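Local coordinates for UDP-N-acetylglucosamine 2-epimerase (Methanocaldococcus jannaschii, PDB 4NES), which binds UDP-N-acetylglucosamine and UDP and probably catalyses the reversible epimerisation at C-2 that converts UDP-N-acetylglucosamine to UDP-N-acetylmannosamine, at residues A[312-317]-A[346-351]; A[114-119]-A[168-173]; A[229-234]-A[329-334]. One frame throughout, in Å; residues are numbered along the deposited sequence.

Overall arrangement
The chain has the GT-B fold, two domains built on parallel sheets, and the contacts sample both. Contact 2 comes first along the chain, joining strand 112-116 of the seven-stranded sheet to the start of helix 170-183. Contacts 3 and 1 follow with alternating segments: helix 215-232 meets helix 327-338 in contact 3, while contact 1 brings short helix 313-316 to the loop before helix 353-363. The centres of contacts 1 and 2 are about 12 Å apart, and they touch through a probable backbone hydrogen bond from Asn-169 N to Phe-348 O. The centre of contact 3 lies about 25 and 33 Å from those of contacts 1 and 2. Contacts 1 and 2 thus adjoin near the domain junction, whereas contact 3 is internal to the second domain.

Contact 1. Residues A[312-317]-A[346-351]; sequences PETVEV and NPFGNG
Pro-347 starts the contact by resting CB and CG against the base of Glu-313, with its CG 3.9 Å from Glu-313 CB. The same CG lies over the centre of the ring of the next residue, Phe-348, 3.7 Å above its plane, so that pyrrolidine and phenyl group form one compact apolar unit. Phe-348 faces the helix at 313-316 with its rim. Its CG is anti to the carbonyl carbon (chi1 -62°), which carries the outer end of the ring toward Glu-313 and Thr-314. Thr-314 CG2 lies at the edge in the ring plane, 3.8 Å from Phe-348 CZ. Glu-313 OE1 approaches the neighbouring part of the rim, 3.5 Å from Phe-348 CE1; the Glu-313 chain is bent at chi2 (80°) to bring it there, and its carboxylate stands steeply to the ring, the planes 77° apart. Thr-314 OG1 is hydrogen-bonded to Arg-311 O and Asn-320 ND2. The loop leading from helix 327-338 to the C-terminal helix 353-363 thus passes the short helix 313-316 of the second GT-B domain, and Val-172 of helix 170-183 also packs on Phe-348. Replacing Phe-348 by an alanine would probably open a gap beside Thr-314 CG2 and leave the Pro-347 ring without its flat partner. Chemically this is van der Waals packing supplemented by a carboxylate oxygen at an aromatic edge, where the slightly positive ring hydrogens are likely to make its approach mildly favourable.

Contact 2. Residues A[114-119]-A[168-173]; sequences AHVEAG and GNTIVD
The amide of Asn-169 and the carboxylate of Glu-117 meet through Asn-169 ND2 and Glu-117 OE2, their planes 61° apart. The amide nitrogen, Asn-169 ND2, donates a hydrogen bond to Glu-117 OE2 at 2.9 Å. The bond is nearly straight (168° at the hydrogen); the acceptor lies in the amide plane, while the donor reaches OE2 on its anti side, a little out of the carboxylate plane. The amide oxygen, Asn-169 OD1, accepts from Ile-171 N, also at 2.9 Å, with the donor tilted somewhat from the carbonyl plane. This is an N-cap bond at the start of helix 170-183. Asn-169 holds CG anti to its own nitrogen (chi1 -163°), which extends the amide toward the Glu-117 chain. Beside this polar pair, Val-116 CG1 and Thr-170 CG2 make a looser apolar touch at 4.3 Å. Glu-117 OE2 also forms a salt bridge with Lys-15, whose backbone O is hydrogen-bonded to Thr-170 OG1. Glu-117 follows the C-terminal end of strand 112-116, and its side chain is about 7 Å from the bound UDP. The two polar atoms of one amide therefore serve different partners, which fixes its rotation: the helix N-cap settles where ND2 points, and Asn-169, together with Lys-15, probably helps to position a buried carboxylate near the nucleotide.

Contact 3. Residues A[229-234]-A[329-334]; sequences IEIYDK and KLIKAV
Val-334 CG1 sits almost squarely over the ring of Tyr-232, 3.5 Å from its centroid and 13° off the normal, a CH-pi contact at the middle of the interface. The other face of the ring carries Ile-231 CG2, 3.6 Å from the plane and displaced toward the rim, so the aromatic group is sandwiched between a branched side chain of its own helix and one of the partner helix. Tyr-232 has CG anti to the carbonyl carbon (chi1 -62°), which sends the ring across to the other helix; Tyr-232 and Val-334 run past each other in opposite directions. Leu-330 and Val-334 also pack on Ile-228 and on Ile-303, so helix 327-338 rests both on the partner helix and on strand 302-304 of the six-stranded sheet. Further out, Ile-231 and Ile-331 meet tip to tip, their CD1 atoms 3.7 Å apart. Ile-331 CG2 also lies 3.7 Å from Tyr-232 OH, bridging the apolar part and the polar end. That end is a single short hydrogen bond: Tyr-232 OH donates to Ile-331 O at 2.6 Å, arriving from well out of the carbonyl plane, tilted 34°. The phenol thus ends on the backbone of helix 327-338, while Glu-335 and Leu-338 of that helix touch the tyrosine side chain as well. This is the helix-on-helix layer that covers the parallel sheet of a Rossmann-like domain, here the second domain of the GT-B fold, with helix 215-232 serving as the connection of a beta-alpha-beta crossover.

Contact 1. Residues A[312-317]-A[346-351]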
loop_
_atom_site.group_PDB
_atom_site.type_symbol
_atom_site.label_atom_id
_atom_site.label_comp_id
_atom_site.label_asym_id
_atom_site.label_seq_id
_atom_site.Cartn_x
_atom_site.Cartn_y
_atom_site.Cartn_z
ATOM N N PRO A 312 -3.113 -22.230 5.124
ATOM C CA PRO A 312 -2.447 -23.519 4.969
ATOM C C PRO A 312 -2.712 -24.442 6.140
ATOM O O PRO A 312 -2.478 -25.632 5.994
ATOM C CB PRO A 312 -0.959 -23.139 4.923
ATOM C CG PRO A 312 -0.895 -21.846 5.669
ATOM C CD PRO A 312 -2.130 -21.136 5.261
ATOM N N GLU A 313 -3.186 -23.899 7.262
ATOM C CA GLU A 313 -3.476 -24.719 8.430
ATOM C C GLU A 313 -4.553 -25.763 8.101
ATOM O O GLU A 313 -4.539 -26.865 8.636
ATOM C CB GLU A 313 -3.879 -23.842 9.628
ATOM C CG GLU A 313 -3.106 -22.502 9.712
ATOM C CD GLU A 313 -3.668 -21.456 8.779
ATOM O OE1 GLU A 313 -4.640 -21.795 8.091
ATOM O OE2 GLU A 313 -3.169 -20.276 8.731
ATOM N N THR A 314 -5.462 -25.431 7.190
ATOM C CA THR A 314 -6.496 -26.388 6.786
ATOM C C THR A 314 -5.906 -27.587 6.049
ATOM O O THR A 314 -6.396 -28.708 6.175
ATOM C CB THR A 314 -7.558 -25.734 5.901
ATOM O OG1 THR A 314 -6.946 -25.261 4.691
ATOM C CG2 THR A 314 -8.215 -24.576 6.635
ATOM N N VAL A 315 -4.858 -27.354 5.264
ATOM C CA VAL A 315 -4.168 -28.441 4.598
ATOM C C VAL A 315 -3.314 -29.186 5.618
ATOM O O VAL A 315 -3.288 -30.418 5.626
ATOM C CB VAL A 315 -3.289 -27.929 3.436
ATOM C CG1 VAL A 315 -2.507 -29.070 2.807
ATOM C CG2 VAL A 315 -4.151 -27.241 2.376
ATOM N N GLU A 316 -2.662 -28.426 6.502
ATOM C CA GLU A 316 -1.767 -28.978 7.521
ATOM C C GLU A 316 -2.499 -29.973 8.457
ATOM O O GLU A 316 -1.956 -31.031 8.774
ATOM C CB GLU A 316 -1.005 -27.850 8.285
ATOM C CG GLU A 316 -0.171 -26.859 7.367
ATOM C CD GLU A 316 0.829 -25.912 8.103
ATOM O OE1 GLU A 316 1.867 -26.419 8.566
ATOM O OE2 GLU A 316 0.596 -24.664 8.204
ATOM N N VAL A 317 -3.739 -29.670 8.844
ATOM C CA VAL A 317 -4.496 -30.564 9.737
ATOM C C VAL A 317 -5.234 -31.691 9.005
ATOM O O VAL A 317 -5.801 -32.582 9.644
ATOM C CB VAL A 317 -5.488 -29.796 10.662
ATOM C CG1 VAL A 317 -4.763 -28.722 11.447
ATOM C CG2 VAL A 317 -6.646 -29.198 9.862
ATOM N N ASN A 346 -9.157 -28.086 15.083
ATOM C CA ASN A 346 -9.499 -26.748 14.588
ATOM C C ASN A 346 -8.464 -25.736 15.040
ATOM O O ASN A 346 -8.313 -25.463 16.229
ATOM C CB ASN A 346 -10.914 -26.274 14.958
ATOM C CG ASN A 346 -11.207 -24.843 14.455
ATOM O OD1 ASN A 346 -11.241 -24.568 13.234
ATOM N ND2 ASN A 346 -11.427 -23.936 15.400
ATOM N N PRO A 347 -7.739 -25.178 14.073
ATOM C CA PRO A 347 -6.620 -24.269 14.299
ATOM C C PRO A 347 -7.066 -22.825 14.493
ATOM O O PRO A 347 -6.227 -21.976 14.784
ATOM C CB PRO A 347 -5.826 -24.394 13.002
ATOM C CG PRO A 347 -6.871 -24.676 11.965
ATOM C CD PRO A 347 -7.903 -25.525 12.648
ATOM N N PHE A 348 -8.360 -22.546 14.358
ATOM C CA PHE A 348 -8.796 -21.155 14.257
ATOM C C PHE A 348 -9.380 -20.540 15.521
ATOM O O PHE A 348 -9.882 -19.411 15.486
ATOM C CB PHE A 348 -9.753 -20.990 13.077
ATOM C CG PHE A 348 -9.133 -21.321 11.754
ATOM C CD1 PHE A 348 -7.958 -20.696 11.350
ATOM C CD2 PHE A 348 -9.705 -22.276 10.925
ATOM C CE1 PHE A 348 -7.375 -21.005 10.134
ATOM C CE2 PHE A 348 -9.126 -22.592 9.705
ATOM C CZ PHE A 348 -7.963 -21.953 9.311
ATOM N N GLY A 349 -9.298 -21.261 16.630
ATOM C CA GLY A 349 -9.684 -20.699 17.910
ATOM C C GLY A 349 -11.019 -21.179 18.441
ATOM O O GLY A 349 -11.674 -22.032 17.836
ATOM N N ASN A 350 -11.429 -20.608 19.564
ATOM C CA ASN A 350 -12.610 -21.117 20.251
ATOM C C ASN A 350 -13.836 -20.206 20.162
ATOM O O ASN A 350 -14.768 -20.328 20.951
ATOM C CB ASN A 350 -12.275 -21.517 21.692
ATOM C CG ASN A 350 -11.457 -22.798 21.756
ATOM O OD1 ASN A 350 -11.781 -23.789 21.101
ATOM N ND2 ASN A 350 -10.392 -22.779 22.538
ATOM N N GLY A 351 -13.851 -19.316 19.178
ATOM C CA GLY A 351 -15.079 -18.615 18.836
ATOM C C GLY A 351 -15.427 -17.399 19.663
ATOM O O GLY A 351 -16.580 -16.954 19.665
#

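Contact 2. Residues A[114-119]-A[168-173]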
loop_
_atom_site.group_PDB
_atom_site.type_symbol
_atom_site.label_atom_id
_atom_site.label_comp_id
_atom_site.label_asym_id
_atom_site.label_seq_id
_atom_site.Cartn_x
_atom_site.Cartn_y
_atom_site.Cartn_z
ATOM N N ALA A 114 -6.897 -0.909 12.695
ATOM C CA ALA A 114 -6.957 -2.252 13.256
ATOM C C ALA A 114 -7.370 -3.219 12.160
ATOM O O ALA A 114 -8.451 -3.094 11.591
ATOM C CB ALA A 114 -7.953 -2.301 14.401
ATOM N N HIS A 115 -6.496 -4.169 11.853
ATOM C CA HIS A 115 -6.726 -5.116 10.774
ATOM C C HIS A 115 -7.120 -6.472 11.334
ATOM O O HIS A 115 -6.311 -7.161 11.966
ATOM C CB HIS A 115 -5.475 -5.257 9.905
ATOM C CG HIS A 115 -5.703 -6.044 8.661
ATOM N ND1 HIS A 115 -4.672 -6.665 7.979
ATOM C CD2 HIS A 115 -6.826 -6.299 7.946
ATOM C CE1 HIS A 115 -5.154 -7.275 6.916
ATOM N NE2 HIS A 115 -6.465 -7.073 6.873
ATOM N N VAL A 116 -8.367 -6.846 11.075
ATOM C CA VAL A 116 -8.903 -8.130 11.496
ATOM C C VAL A 116 -8.577 -9.150 10.411
ATOM O O VAL A 116 -8.821 -8.895 9.231
ATOM C CB VAL A 116 -10.421 -8.024 11.709
ATOM C CG1 VAL A 116 -11.022 -9.373 12.128
ATOM C CG2 VAL A 116 -10.738 -6.952 12.748
ATOM N N GLU A 117 -8.000 -10.278 10.816
ATOM C CA GLU A 117 -7.521 -11.334 9.913
ATOM C C GLU A 117 -6.233 -10.885 9.214
ATOM O O GLU A 117 -6.123 -10.872 7.984
ATOM C CB GLU A 117 -8.601 -11.804 8.930
ATOM C CG GLU A 117 -8.328 -13.169 8.321
ATOM C CD GLU A 117 -9.342 -13.531 7.256
ATOM O OE1 GLU A 117 -9.272 -12.986 6.128
ATOM O OE2 GLU A 117 -10.219 -14.361 7.560
ATOM N N ALA A 118 -5.253 -10.529 10.038
ATOM C CA ALA A 118 -3.961 -10.040 9.603
ATOM C C ALA A 118 -2.968 -11.189 9.445
ATOM O O ALA A 118 -3.025 -12.167 10.167
ATOM C CB ALA A 118 -3.449 -9.038 10.630
ATOM N N GLY A 119 -2.047 -11.052 8.500
ATOM C CA GLY A 119 -0.912 -11.948 8.423
ATOM C C GLY A 119 -1.092 -13.178 7.559
ATOM O O GLY A 119 -0.166 -13.974 7.421
ATOM N N GLY A 168 -7.428 -15.766 17.101
ATOM C CA GLY A 168 -8.299 -16.691 16.396
ATOM C C GLY A 168 -8.984 -15.970 15.255
ATOM O O GLY A 168 -8.806 -14.765 15.079
ATOM N N ASN A 169 -9.756 -16.710 14.464
ATOM C CA ASN A 169 -10.511 -16.106 13.377
ATOM C C ASN A 169 -11.961 -15.919 13.785
ATOM O O ASN A 169 -12.594 -16.861 14.267
ATOM C CB ASN A 169 -10.396 -16.953 12.101
ATOM C CG ASN A 169 -10.797 -16.186 10.851
ATOM O OD1 ASN A 169 -11.868 -15.585 10.780
ATOM N ND2 ASN A 169 -9.906 -16.167 9.862
ATOM N N THR A 170 -12.487 -14.704 13.595
ATOM C CA THR A 170 -13.895 -14.423 13.914
ATOM C C THR A 170 -14.895 -15.306 13.152
ATOM O O THR A 170 -16.073 -15.382 13.535
ATOM C CB THR A 170 -14.276 -12.953 13.661
ATOM O OG1 THR A 170 -14.079 -12.648 12.277
ATOM C CG2 THR A 170 -13.441 -11.999 14.517
ATOM N N ILE A 171 -14.462 -15.964 12.080
ATOM C CA ILE A 171 -15.363 -16.863 11.377
ATOM C C ILE A 171 -15.789 -18.023 12.278
ATOM O O ILE A 171 -16.897 -18.556 12.120
ATOM C CB ILE A 171 -14.755 -17.378 10.053
ATOM C CG1 ILE A 171 -15.851 -17.939 9.155
ATOM C CG2 ILE A 171 -13.653 -18.402 10.308
ATOM C CD1 ILE A 171 -16.868 -16.908 8.747
ATOM N N VAL A 172 -14.953 -18.404 13.247
ATOM C CA VAL A 172 -15.376 -19.413 14.217
ATOM C C VAL A 172 -16.558 -18.892 15.030
ATOM O O VAL A 172 -17.563 -19.588 15.165
ATOM C CB VAL A 172 -14.239 -19.853 15.166
ATOM C CG1 VAL A 172 -14.734 -20.948 16.122
ATOM C CG2 VAL A 172 -13.061 -20.357 14.376
ATOM N N ASP A 173 -16.438 -17.677 15.566
ATOM C CA ASP A 173 -17.550 -17.049 16.284
ATOM C C ASP A 173 -18.811 -17.068 15.428
ATOM O O ASP A 173 -19.887 -17.430 15.894
ATOM C CB ASP A 173 -17.307 -15.556 16.569
ATOM C CG ASP A 173 -15.969 -15.239 17.225
ATOM O OD1 ASP A 173 -14.965 -15.948 17.040
ATOM O OD2 ASP A 173 -15.920 -14.182 17.897
#

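Contact 3. Residues A[229-234]-A[329-334]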
loop_
_atom_site.group_PDB
_atom_site.type_symbol
_atom_site.label_atom_id
_atom_site.label_comp_id
_atom_site.label_asym_id
_atom_site.label_seq_id
_atom_site.Cartn_x
_atom_site.Cartn_y
_atom_site.Cartn_z
ATOM N N ILE A 229 -18.598 -35.677 -11.680
ATOM C CA ILE A 229 -19.975 -36.114 -11.752
ATOM C C ILE A 229 -20.088 -37.499 -12.398
ATOM O O ILE A 229 -20.807 -38.368 -11.912
ATOM C CB ILE A 229 -20.797 -35.101 -12.555
ATOM C CG1 ILE A 229 -20.872 -33.765 -11.805
ATOM C CG2 ILE A 229 -22.180 -35.655 -12.857
ATOM C CD1 ILE A 229 -21.370 -32.616 -12.654
ATOM N N GLU A 230 -19.362 -37.699 -13.490
ATOM C CA GLU A 230 -19.423 -38.953 -14.232
ATOM C C GLU A 230 -18.734 -40.095 -13.497
ATOM O O GLU A 230 -19.209 -41.229 -13.508
ATOM C CB GLU A 230 -18.787 -38.756 -15.603
ATOM C CG GLU A 230 -19.578 -37.819 -16.492
ATOM C CD GLU A 230 -18.736 -37.202 -17.587
ATOM O OE1 GLU A 230 -17.529 -37.519 -17.668
ATOM O OE2 GLU A 230 -19.285 -36.387 -18.359
ATOM N N ILE A 231 -17.611 -39.791 -12.857
ATOM C CA ILE A 231 -16.813 -40.815 -12.196
ATOM C C ILE A 231 -17.427 -41.242 -10.867
ATOM O O ILE A 231 -17.469 -42.432 -10.550
ATOM C CB ILE A 231 -15.358 -40.335 -11.995
ATOM C CG1 ILE A 231 -14.631 -40.310 -13.342
ATOM C CG2 ILE A 231 -14.612 -41.216 -11.004
ATOM C CD1 ILE A 231 -13.242 -39.729 -13.272
ATOM N N TYR A 232 -17.925 -40.272 -10.105
ATOM C CA TYR A 232 -18.423 -40.543 -8.760
ATOM C C TYR A 232 -19.948 -40.568 -8.648
ATOM O O TYR A 232 -20.487 -40.883 -7.583
ATOM C CB TYR A 232 -17.813 -39.548 -7.767
ATOM C CG TYR A 232 -16.310 -39.662 -7.678
ATOM C CD1 TYR A 232 -15.719 -40.681 -6.943
ATOM C CD2 TYR A 232 -15.483 -38.773 -8.347
ATOM C CE1 TYR A 232 -14.348 -40.803 -6.864
ATOM C CE2 TYR A 232 -14.101 -38.886 -8.274
ATOM C CZ TYR A 232 -13.543 -39.906 -7.527
ATOM O OH TYR A 232 -12.177 -40.035 -7.449
ATOM N N ASP A 233 -20.630 -40.261 -9.751
ATOM C CA ASP A 233 -22.092 -40.235 -9.801
ATOM C C ASP A 233 -22.650 -39.357 -8.688
ATOM O O ASP A 233 -23.458 -39.799 -7.868
ATOM C CB ASP A 233 -22.675 -41.653 -9.732
ATOM C CG ASP A 233 -24.152 -41.692 -10.077
ATOM O OD1 ASP A 233 -24.606 -40.821 -10.847
ATOM O OD2 ASP A 233 -24.860 -42.589 -9.573
ATOM N N LYS A 234 -22.206 -38.104 -8.664
ATOM C CA LYS A 234 -22.559 -37.200 -7.584
ATOM C C LYS A 234 -23.247 -35.943 -8.088
ATOM O O LYS A 234 -22.854 -35.376 -9.110
ATOM C CB LYS A 234 -21.300 -36.810 -6.813
ATOM C CG LYS A 234 -21.452 -36.928 -5.318
ATOM C CD LYS A 234 -21.810 -38.345 -4.913
ATOM C CE LYS A 234 -20.627 -39.100 -4.345
ATOM N NZ LYS A 234 -21.080 -40.115 -3.349
ATOM N N LYS A 329 -5.731 -34.140 -10.578
ATOM C CA LYS A 329 -5.560 -33.872 -9.153
ATOM C C LYS A 329 -6.921 -33.803 -8.472
ATOM O O LYS A 329 -7.083 -34.268 -7.345
ATOM C CB LYS A 329 -4.801 -32.566 -8.919
ATOM C CG LYS A 329 -3.289 -32.644 -9.141
ATOM C CD LYS A 329 -2.613 -31.365 -8.656
ATOM C CE LYS A 329 -1.096 -31.428 -8.783
ATOM N NZ LYS A 329 -0.633 -31.219 -10.179
ATOM N N LEU A 330 -7.899 -33.226 -9.165
ATOM C CA LEU A 330 -9.248 -33.122 -8.615
ATOM C C LEU A 330 -9.873 -34.505 -8.433
ATOM O O LEU A 330 -10.462 -34.802 -7.395
ATOM C CB LEU A 330 -10.118 -32.245 -9.510
ATOM C CG LEU A 330 -11.600 -32.163 -9.155
ATOM C CD1 LEU A 330 -11.798 -31.583 -7.766
ATOM C CD2 LEU A 330 -12.316 -31.316 -10.198
ATOM N N ILE A 331 -9.727 -35.362 -9.439
ATOM C CA ILE A 331 -10.282 -36.707 -9.356
ATOM C C ILE A 331 -9.685 -37.493 -8.188
ATOM O O ILE A 331 -10.417 -38.111 -7.412
ATOM C CB ILE A 331 -10.101 -37.481 -10.683
ATOM C CG1 ILE A 331 -10.921 -36.822 -11.793
ATOM C CG2 ILE A 331 -10.508 -38.939 -10.519
ATOM C CD1 ILE A 331 -12.396 -36.655 -11.455
ATOM N N LYS A 332 -8.363 -37.452 -8.055
ATOM C CA LYS A 332 -7.691 -38.168 -6.974
ATOM C C LYS A 332 -8.089 -37.605 -5.612
ATOM O O LYS A 332 -8.325 -38.358 -4.664
ATOM C CB LYS A 332 -6.175 -38.105 -7.133
ATOM C CG LYS A 332 -5.406 -38.755 -5.985
ATOM C CD LYS A 332 -5.698 -40.250 -5.883
ATOM C CE LYS A 332 -4.817 -40.918 -4.837
ATOM N NZ LYS A 332 -4.866 -42.404 -4.934
ATOM N N ALA A 333 -8.169 -36.281 -5.525
ATOM C CA ALA A 333 -8.567 -35.624 -4.282
ATOM C C ALA A 333 -9.971 -36.015 -3.818
ATOM O O ALA A 333 -10.212 -36.159 -2.617
ATOM C CB ALA A 333 -8.461 -34.123 -4.428
ATOM N N VAL A 334 -10.899 -36.172 -4.756
ATOM C CA VAL A 334 -12.249 -36.587 -4.399
ATOM C C VAL A 334 -12.221 -37.972 -3.761
ATOM O O VAL A 334 -12.862 -38.204 -2.737
ATOM C CB VAL A 334 -13.204 -36.544 -5.611
ATOM C CG1 VAL A 334 -14.527 -37.198 -5.275
ATOM C CG2 VAL A 334 -13.429 -35.107 -6.059
#